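Local coordinates for DUF683-containing protein (Cyanothece, PDB 3CSX) that is of unknown function but is a metalloprotein of the DUF683 family associated with nitrogen fixation in a cyanobacterium, at residues Ser29-Met34 with Glu61-Leu66; Lys22-Leu27 with Gln68-Leu73. All blocks are in the same frame, centred on the assembly; numbering follows the deposited sequence.

Contact 1 (Ser29-Met34 with Glu61-Leu66); sequences SKAGQM and EIFREL
Ala31 and Ile62 face each other where segments 29-34 and 61-66 of helices 14-44 and 52-77 run nearly antiparallel, their axes 9.4 Å apart at closest approach and their N-to-C directions 150° apart. The CA atoms of these two residues are 5.9 Å apart, a spacing that suits the short side chain of alanine. Its methyl group is buried, with Phe63 and Leu66 against it. The ring of Phe63 lies over that methyl: Ala31 CB sits 3.9 Å from the Phe63 ring centroid and only 19° off the ring normal, a CH-pi contact displaced toward the CZ rim. Phe63 leaves its backbone with CG opposite the carbonyl carbon (chi1 -82°), a turn that brings the far end of the ring over the neighbouring helix, and CE2 reaches to 3.4 Å from Ala31 O. Leu66 CD2 adds a further contact, 3.9 Å from Ala31 CB. This is the apolar seam of an antiparallel helical hairpin, in keeping with the Rop-like family, and no hydrogen bond crosses it. Ile62 is branched at CB and serves two neighbours at once, with its CG1 4.0 Å from Ala31 CA and its CG2 methyl 4.0 Å from Met34 CG. Met34 touches with CB and CG, and the bends at chi2 and chi3 carry SD and CE away. An alanine at Ile62 would lack both arms, and Met34 CG would probably lose this neighbour while a gap opened beside Ala31 CA. Lys58 and Thr59, earlier on helix 52-77, also pack against Met34.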
ATOM      1  N   SER B  29      -4.007 -12.170 -10.625  1.00 25.01           N
ATOM      2  CA  SER B  29      -5.030 -12.848 -11.427  1.00 25.08           C
ATOM      3  C   SER B  29      -6.431 -12.618 -10.922  1.00 23.91           C
ATOM      4  O   SER B  29      -7.321 -12.328 -11.725  1.00 23.37           O
ATOM      5  CB  SER B  29      -4.756 -14.354 -11.521  1.00 26.09           C
ATOM      6  OG  SER B  29      -3.458 -14.552 -12.019  1.00 30.09           O
ATOM      7  N   LYS B  30      -6.616 -12.710  -9.589  1.00 23.33           N
ATOM      8  CA  LYS B  30      -7.906 -12.535  -8.973  1.00 22.82           C
ATOM      9  C   LYS B  30      -8.360 -11.089  -9.143  1.00 21.24           C
ATOM     10  O   LYS B  30      -9.532 -10.817  -9.381  1.00 20.47           O
ATOM     11  CB  LYS B  30      -7.844 -12.848  -7.480  1.00 23.22           C
ATOM     12  CG  LYS B  30      -7.798 -14.347  -7.097  1.00 27.30           C
ATOM     13  CD  LYS B  30      -8.946 -15.129  -7.708  1.00 32.92           C
ATOM     14  CE  LYS B  30     -10.215 -15.032  -6.872  1.00 37.72           C
ATOM     15  NZ  LYS B  30     -11.251 -15.992  -7.356  1.00 39.27           N
ATOM     16  N   ALA B  31      -7.402 -10.179  -9.040  1.00 20.07           N
ATOM     17  CA  ALA B  31      -7.676  -8.744  -9.207  1.00 20.42           C
ATOM     18  C   ALA B  31      -8.143  -8.474 -10.617  1.00 20.35           C
ATOM     19  O   ALA B  31      -9.134  -7.781 -10.812  1.00 20.33           O
ATOM     20  CB  ALA B  31      -6.439  -7.934  -8.919  1.00 20.00           C
ATOM     21  N   GLY B  32      -7.414  -9.019 -11.594  1.00 20.75           N
ATOM     22  CA  GLY B  32      -7.833  -8.961 -12.997  1.00 21.31           C
ATOM     23  C   GLY B  32      -9.255  -9.420 -13.226  1.00 21.52           C
ATOM     24  O   GLY B  32      -9.973  -8.856 -14.072  1.00 19.68           O
ATOM     25  N   GLN B  33      -9.682 -10.451 -12.480  1.00 21.28           N
ATOM     26  CA  GLN B  33     -11.042 -10.952 -12.604  1.00 21.88           C
ATOM     27  C   GLN B  33     -12.067  -9.981 -12.139  1.00 20.15           C
ATOM     28  O   GLN B  33     -13.091  -9.837 -12.769  1.00 19.44           O
ATOM     29  CB  GLN B  33     -11.259 -12.250 -11.806  1.00 21.73           C
ATOM     30  CG  GLN B  33     -10.748 -13.447 -12.517  1.00 27.32           C
ATOM     31  CD  GLN B  33     -10.425 -14.549 -11.536  1.00 32.00           C
ATOM     32  OE1 GLN B  33     -11.117 -14.697 -10.510  1.00 33.99           O
ATOM     33  NE2 GLN B  33      -9.364 -15.281 -11.801  1.00 31.08           N
ATOM     34  N   MET B  34     -11.799  -9.314 -11.017  1.00 19.74           N
ATOM     35  CA  MET B  34     -12.705  -8.363 -10.489  1.00 19.41           C
ATOM     36  C   MET B  34     -12.710  -7.132 -11.380  1.00 17.96           C
ATOM     37  O   MET B  34     -13.772  -6.541 -11.584  1.00 18.16           O
ATOM     38  CB  MET B  34     -12.374  -8.010  -9.022  1.00 19.74           C
ATOM     39  CG  MET B  34     -12.729  -9.154  -8.025  1.00 24.77           C
ATOM     40  SD  MET B  34     -14.479  -9.527  -8.068  1.00 29.84           S
ATOM     41  CE  MET B  34     -15.320  -7.948  -7.847  1.00 27.58           C
ATOM     42  N   GLU B  61     -11.132  -3.705  -2.545  1.00 19.18           N
ATOM     43  CA  GLU B  61     -10.431  -4.415  -1.521  1.00 19.04           C
ATOM     44  C   GLU B  61      -9.318  -5.280  -2.034  1.00 18.50           C
ATOM     45  O   GLU B  61      -8.243  -5.303  -1.458  1.00 17.72           O
ATOM     46  CB  GLU B  61     -11.432  -5.219  -0.679  1.00 20.28           C
ATOM     47  CG  GLU B  61     -12.365  -4.299   0.101  1.00 23.13           C
ATOM     48  CD  GLU B  61     -11.655  -3.297   1.026  1.00 31.87           C
ATOM     49  OE1 GLU B  61     -10.475  -3.504   1.405  1.00 36.72           O
ATOM     50  OE2 GLU B  61     -12.305  -2.286   1.393  1.00 37.02           O
ATOM     51  N   ILE B  62      -9.568  -5.990  -3.134  1.00 19.06           N
ATOM     52  CA  ILE B  62      -8.557  -6.805  -3.728  1.00 18.88           C
ATOM     53  C   ILE B  62      -7.379  -5.958  -4.286  1.00 17.45           C
ATOM     54  O   ILE B  62      -6.213  -6.284  -4.097  1.00 15.93           O
ATOM     55  CB  ILE B  62      -9.173  -7.845  -4.767  1.00 19.99           C
ATOM     56  CG1 ILE B  62      -8.118  -8.865  -5.211  1.00 21.94           C
ATOM     57  CG2 ILE B  62      -9.850  -7.198  -5.966  1.00 21.82           C
ATOM     58  CD1 ILE B  62      -7.057  -8.310  -6.053  1.00 29.98           C
ATOM     59  N   PHE B  63      -7.684  -4.863  -4.954  1.00 18.21           N
ATOM     60  CA  PHE B  63      -6.593  -3.994  -5.436  1.00 17.68           C
ATOM     61  C   PHE B  63      -5.830  -3.332  -4.320  1.00 17.03           C
ATOM     62  O   PHE B  63      -4.603  -3.139  -4.419  1.00 17.19           O
ATOM     63  CB  PHE B  63      -7.117  -2.998  -6.478  1.00 17.31           C
ATOM     64  CG  PHE B  63      -7.218  -3.592  -7.860  1.00 18.50           C
ATOM     65  CD1 PHE B  63      -6.094  -3.630  -8.696  1.00 19.90           C
ATOM     66  CD2 PHE B  63      -8.415  -4.128  -8.325  1.00 16.90           C
ATOM     67  CE1 PHE B  63      -6.179  -4.185  -9.979  1.00 18.73           C
ATOM     68  CE2 PHE B  63      -8.498  -4.717  -9.601  1.00 18.24           C
ATOM     69  CZ  PHE B  63      -7.391  -4.729 -10.422  1.00 19.50           C
ATOM     70  N   ARG B  64      -6.519  -3.020  -3.219  1.00 17.60           N
ATOM     71  CA  ARG B  64      -5.811  -2.469  -2.059  1.00 18.43           C
ATOM     72  C   ARG B  64      -4.864  -3.497  -1.506  1.00 17.66           C
ATOM     73  O   ARG B  64      -3.714  -3.191  -1.185  1.00 17.26           O
ATOM     74  CB  ARG B  64      -6.766  -2.050  -0.937  1.00 18.16           C
ATOM     75  CG  ARG B  64      -5.981  -1.448   0.248  1.00 23.66           C
ATOM     76  CD  ARG B  64      -6.938  -0.988   1.302  1.00 30.14           C
ATOM     77  NE  ARG B  64      -6.282  -0.445   2.503  1.00 38.64           N
ATOM     78  CZ  ARG B  64      -5.694   0.756   2.594  1.00 39.85           C
ATOM     79  NH1 ARG B  64      -5.635   1.578   1.556  1.00 41.16           N
ATOM     80  NH2 ARG B  64      -5.140   1.128   3.740  1.00 41.89           N
ATOM     81  N   GLU B  65      -5.346  -4.739  -1.355  1.00 16.84           N
ATOM     82  CA  GLU B  65      -4.440  -5.772  -0.832  1.00 15.94           C
ATOM     83  C   GLU B  65      -3.248  -5.984  -1.786  1.00 16.15           C
ATOM     84  O   GLU B  65      -2.079  -6.138  -1.381  1.00 15.80           O
ATOM     85  CB  GLU B  65      -5.184  -7.101  -0.578  1.00 16.09           C
ATOM     86  CG  GLU B  65      -4.285  -8.085   0.206  1.00 18.18           C
ATOM     87  CD  GLU B  65      -4.730  -9.546   0.086  1.00 22.08           C
ATOM     88  OE1 GLU B  65      -5.705  -9.810  -0.636  1.00 19.74           O
ATOM     89  OE2 GLU B  65      -4.104 -10.417   0.738  1.00 25.22           O
ATOM     90  N   LEU B  66      -3.547  -6.043  -3.062  1.00 16.85           N
ATOM     91  CA  LEU B  66      -2.502  -6.218  -4.047  1.00 17.61           C
ATOM     92  C   LEU B  66      -1.446  -5.108  -3.972  1.00 17.89           C
ATOM     93  O   LEU B  66      -0.240  -5.373  -4.072  1.00 17.42           O
ATOM     94  CB  LEU B  66      -3.116  -6.286  -5.450  1.00 17.81           C
ATOM     95  CG  LEU B  66      -2.145  -6.606  -6.596  1.00 18.35           C
ATOM     96  CD1 LEU B  66      -1.423  -7.947  -6.449  1.00 21.31           C
ATOM     97  CD2 LEU B  66      -2.979  -6.544  -7.912  1.00 18.75           C
TER

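Contact 2 (Lys22-Leu27 with Gln68-Leu73); sequences KKVRKL and QLKKKL
Lys23 lays its aliphatic chain across Leu69 at about a right angle, with its CE 3.6 Å from Leu69 CD1. CG lies opposite the backbone N (chi1 -177°) and the chain runs straight to CE, which carries its methylenes across the leucine at the solvent-facing border of the helix pair; the bend at chi4 then turns only NZ. Lysine suits such a place because its long hydrocarbon part can pack while the ammonium end stays at the surface; Glu65 lies against it as well. Val24 comes next and divides its two methyls between neighbouring residues of the other helix. CG2 meets Leu69 CB at 3.7 Å as the two side chains run alongside each other, pointing opposite ways, while CG1 touches the extended chain of Lys70, 3.8 Å from its CE. A compact, branched residue fits here, where the CA atoms of Val24 and Leu69 are 6.6 Å apart. One turn on, Leu27 crosses Leu69 with its CD2 methyl 3.8 Å from Leu69 CD1. The buried Leu69 is thereby touched by Lys23, Val24 and Leu27, and Leu20 packs on it too. With axes 10.0 Å apart and directions 152° apart, the two segments form an apolar stripe edged by lysine methylenes, the arrangement of an antiparallel helical hairpin such as the Rop-like family suggests.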
ATOM      1  N   LYS B  22       5.075 -15.094  -5.341  1.00 29.13           N
ATOM      2  CA  LYS B  22       4.084 -16.104  -5.695  1.00 29.33           C
ATOM      3  C   LYS B  22       2.670 -15.674  -5.289  1.00 28.68           C
ATOM      4  O   LYS B  22       1.711 -15.853  -6.038  1.00 28.15           O
ATOM      5  CB  LYS B  22       4.455 -17.448  -5.037  1.00 29.96           C
ATOM      6  CG  LYS B  22       3.545 -18.634  -5.420  1.00 33.87           C
ATOM      7  CD  LYS B  22       3.875 -19.163  -6.830  1.00 37.77           C
ATOM      8  CE  LYS B  22       2.657 -19.822  -7.480  1.00 37.07           C
ATOM      9  NZ  LYS B  22       1.686 -20.317  -6.466  1.00 38.96           N
ATOM     10  N   LYS B  23       2.561 -15.116  -4.091  1.00 26.65           N
ATOM     11  CA  LYS B  23       1.308 -14.636  -3.567  1.00 25.67           C
ATOM     12  C   LYS B  23       0.831 -13.484  -4.451  1.00 24.94           C
ATOM     13  O   LYS B  23      -0.340 -13.414  -4.823  1.00 24.89           O
ATOM     14  CB  LYS B  23       1.539 -14.156  -2.137  1.00 25.53           C
ATOM     15  CG  LYS B  23       0.318 -13.680  -1.387  1.00 24.34           C
ATOM     16  CD  LYS B  23       0.731 -13.329   0.023  1.00 24.20           C
ATOM     17  CE  LYS B  23      -0.402 -12.672   0.820  1.00 22.24           C
ATOM     18  NZ  LYS B  23      -1.626 -13.559   0.987  1.00 20.93           N
ATOM     19  N   VAL B  24       1.743 -12.579  -4.779  1.00 25.23           N
ATOM     20  CA  VAL B  24       1.381 -11.428  -5.583  1.00 24.86           C
ATOM     21  C   VAL B  24       0.846 -11.867  -6.935  1.00 25.97           C
ATOM     22  O   VAL B  24      -0.150 -11.340  -7.400  1.00 26.03           O
ATOM     23  CB  VAL B  24       2.527 -10.419  -5.708  1.00 24.60           C
ATOM     24  CG1 VAL B  24       2.306  -9.478  -6.903  1.00 23.47           C
ATOM     25  CG2 VAL B  24       2.687  -9.636  -4.418  1.00 22.34           C
ATOM     26  N   ARG B  25       1.505 -12.835  -7.572  1.00 27.95           N
ATOM     27  CA  ARG B  25       1.033 -13.341  -8.867  1.00 28.38           C
ATOM     28  C   ARG B  25      -0.347 -13.982  -8.817  1.00 27.97           C
ATOM     29  O   ARG B  25      -1.150 -13.741  -9.689  1.00 28.43           O
ATOM     30  CB  ARG B  25       2.046 -14.323  -9.474  1.00 29.40           C
ATOM     31  CG  ARG B  25       1.648 -14.824 -10.851  1.00 31.09           C
ATOM     32  CD  ARG B  25       2.580 -15.938 -11.293  1.00 36.43           C
ATOM     33  NE  ARG B  25       2.521 -16.149 -12.741  1.00 42.13           N
ATOM     34  CZ  ARG B  25       3.234 -15.472 -13.640  1.00 43.74           C
ATOM     35  NH1 ARG B  25       4.061 -14.508 -13.256  1.00 46.15           N
ATOM     36  NH2 ARG B  25       3.107 -15.755 -14.935  1.00 46.25           N
ATOM     37  N   LYS B  26      -0.639 -14.834  -7.829  1.00 28.07           N
ATOM     38  CA  LYS B  26      -1.999 -15.363  -7.736  1.00 27.98           C
ATOM     39  C   LYS B  26      -3.079 -14.270  -7.533  1.00 26.55           C
ATOM     40  O   LYS B  26      -4.205 -14.321  -8.095  1.00 26.07           O
ATOM     41  CB  LYS B  26      -2.093 -16.472  -6.672  1.00 28.73           C
ATOM     42  CG  LYS B  26      -1.288 -17.732  -7.041  1.00 31.21           C
ATOM     43  CD  LYS B  26      -1.256 -18.744  -5.890  1.00 31.02           C
ATOM     44  CE  LYS B  26      -2.488 -19.675  -5.905  1.00 36.91           C
ATOM     45  NZ  LYS B  26      -2.105 -21.008  -6.467  1.00 40.11           N
ATOM     46  N   LEU B  27      -2.739 -13.278  -6.717  1.00 25.25           N
ATOM     47  CA  LEU B  27      -3.655 -12.213  -6.420  1.00 23.94           C
ATOM     48  C   LEU B  27      -3.843 -11.285  -7.617  1.00 23.57           C
ATOM     49  O   LEU B  27      -4.932 -10.763  -7.827  1.00 22.33           O
ATOM     50  CB  LEU B  27      -3.154 -11.404  -5.230  1.00 23.21           C
ATOM     51  CG  LEU B  27      -4.193 -10.509  -4.575  1.00 24.88           C
ATOM     52  CD1 LEU B  27      -5.394 -11.326  -4.031  1.00 24.53           C
ATOM     53  CD2 LEU B  27      -3.474  -9.720  -3.458  1.00 24.76           C
ATOM     54  N   GLN B  68      -0.731  -3.147  -1.369  1.00 19.54           N
ATOM     55  CA  GLN B  68       0.068  -3.358  -0.152  1.00 20.64           C
ATOM     56  C   GLN B  68       1.155  -4.390  -0.337  1.00 19.34           C
ATOM     57  O   GLN B  68       2.278  -4.207   0.122  1.00 18.38           O
ATOM     58  CB  GLN B  68      -0.804  -3.773   1.061  1.00 20.23           C
ATOM     59  CG  GLN B  68      -1.825  -2.736   1.464  1.00 24.05           C
ATOM     60  CD  GLN B  68      -1.279  -1.644   2.389  1.00 27.96           C
ATOM     61  OE1 GLN B  68      -0.086  -1.450   2.490  1.00 28.96           O
ATOM     62  NE2 GLN B  68      -2.185  -0.927   3.070  1.00 31.64           N
ATOM     63  N   LEU B  69       0.835  -5.501  -1.003  1.00 20.05           N
ATOM     64  CA  LEU B  69       1.814  -6.554  -1.120  1.00 20.31           C
ATOM     65  C   LEU B  69       2.924  -6.140  -2.089  1.00 20.42           C
ATOM     66  O   LEU B  69       4.105  -6.400  -1.855  1.00 20.60           O
ATOM     67  CB  LEU B  69       1.140  -7.853  -1.547  1.00 20.28           C
ATOM     68  CG  LEU B  69       0.225  -8.500  -0.506  1.00 20.56           C
ATOM     69  CD1 LEU B  69      -0.478  -9.683  -1.198  1.00 21.98           C
ATOM     70  CD2 LEU B  69       1.028  -8.941   0.738  1.00 20.60           C
ATOM     71  N   LYS B  70       2.531  -5.464  -3.161  1.00 20.26           N
ATOM     72  CA  LYS B  70       3.521  -4.986  -4.120  1.00 21.34           C
ATOM     73  C   LYS B  70       4.515  -4.006  -3.503  1.00 21.59           C
ATOM     74  O   LYS B  70       5.727  -4.133  -3.693  1.00 22.69           O
ATOM     75  CB  LYS B  70       2.831  -4.433  -5.376  1.00 21.27           C
ATOM     76  CG  LYS B  70       2.411  -5.563  -6.297  1.00 21.56           C
ATOM     77  CD  LYS B  70       1.710  -5.055  -7.537  1.00 25.82           C
ATOM     78  CE  LYS B  70       1.081  -6.197  -8.326  1.00 27.01           C
ATOM     79  NZ  LYS B  70       0.757  -5.710  -9.707  1.00 29.68           N
ATOM     80  N   LYS B  71       3.998  -3.051  -2.744  1.00 22.04           N
ATOM     81  CA  LYS B  71       4.826  -2.100  -1.979  1.00 23.02           C
ATOM     82  C   LYS B  71       5.715  -2.803  -0.947  1.00 23.84           C
ATOM     83  O   LYS B  71       6.878  -2.448  -0.814  1.00 22.75           O
ATOM     84  CB  LYS B  71       3.940  -1.061  -1.293  1.00 22.74           C
ATOM     85  CG  LYS B  71       3.302  -0.084  -2.296  1.00 24.93           C
ATOM     86  CD  LYS B  71       2.174   0.770  -1.694  1.00 25.51           C
ATOM     87  CE  LYS B  71       2.024   2.109  -2.461  1.00 28.68           C
ATOM     88  NZ  LYS B  71       2.203   1.948  -3.962  1.00 32.60           N
ATOM     89  N   LYS B  72       5.158  -3.786  -0.223  1.00 22.81           N
ATOM     90  CA  LYS B  72       5.944  -4.612   0.704  1.00 24.06           C
ATOM     91  C   LYS B  72       7.085  -5.314  -0.034  1.00 24.49           C
ATOM     92  O   LYS B  72       8.237  -5.284   0.427  1.00 23.76           O
ATOM     93  CB  LYS B  72       5.055  -5.657   1.430  1.00 24.09           C
ATOM     94  CG  LYS B  72       5.765  -6.357   2.595  1.00 25.39           C
ATOM     95  CD  LYS B  72       4.826  -7.167   3.475  1.00 23.65           C
ATOM     96  CE  LYS B  72       4.418  -8.516   2.824  1.00 23.34           C
ATOM     97  NZ  LYS B  72       3.423  -9.193   3.698  1.00 23.13           N
ATOM     98  N   LEU B  73       6.759  -5.937  -1.175  1.00 26.09           N
ATOM     99  CA  LEU B  73       7.764  -6.648  -1.994  1.00 27.24           C
ATOM    100  C   LEU B  73       8.925  -5.731  -2.363  1.00 28.68           C
ATOM    101  O   LEU B  73      10.096  -6.085  -2.166  1.00 29.00           O
ATOM    102  CB  LEU B  73       7.142  -7.258  -3.256  1.00 27.21           C
ATOM    103  CG  LEU B  73       8.096  -7.958  -4.254  1.00 27.25           C
ATOM    104  CD1 LEU B  73       8.814  -9.119  -3.586  1.00 27.50           C
ATOM    105  CD2 LEU B  73       7.351  -8.444  -5.472  1.00 27.26           C
TER

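In the fold
From the N terminus, the chain enters helix 14-44, passing first through 22-27 and then through 29-34. It reverses between residues 44 and 52, and helix 52-77 returns through 61-66 to meet 29-34, closing the inner loop at contact 1. Continuing to 68-73, it meets 22-27 and closes the outer loop at contact 2, so contact 1 is nested inside contact 2. Their centres lie 10 Å apart, and Leu27 bridges them by packing on Ile62, Glu65 and Leu66. The two contacts thus join the same pair of helices at successive levels. Toward the second subunit, Gln68 NE2 hydrogen-bonds Gln33 OE1 of that chain, and Arg64 packs on the same Gln33 of the second subunit.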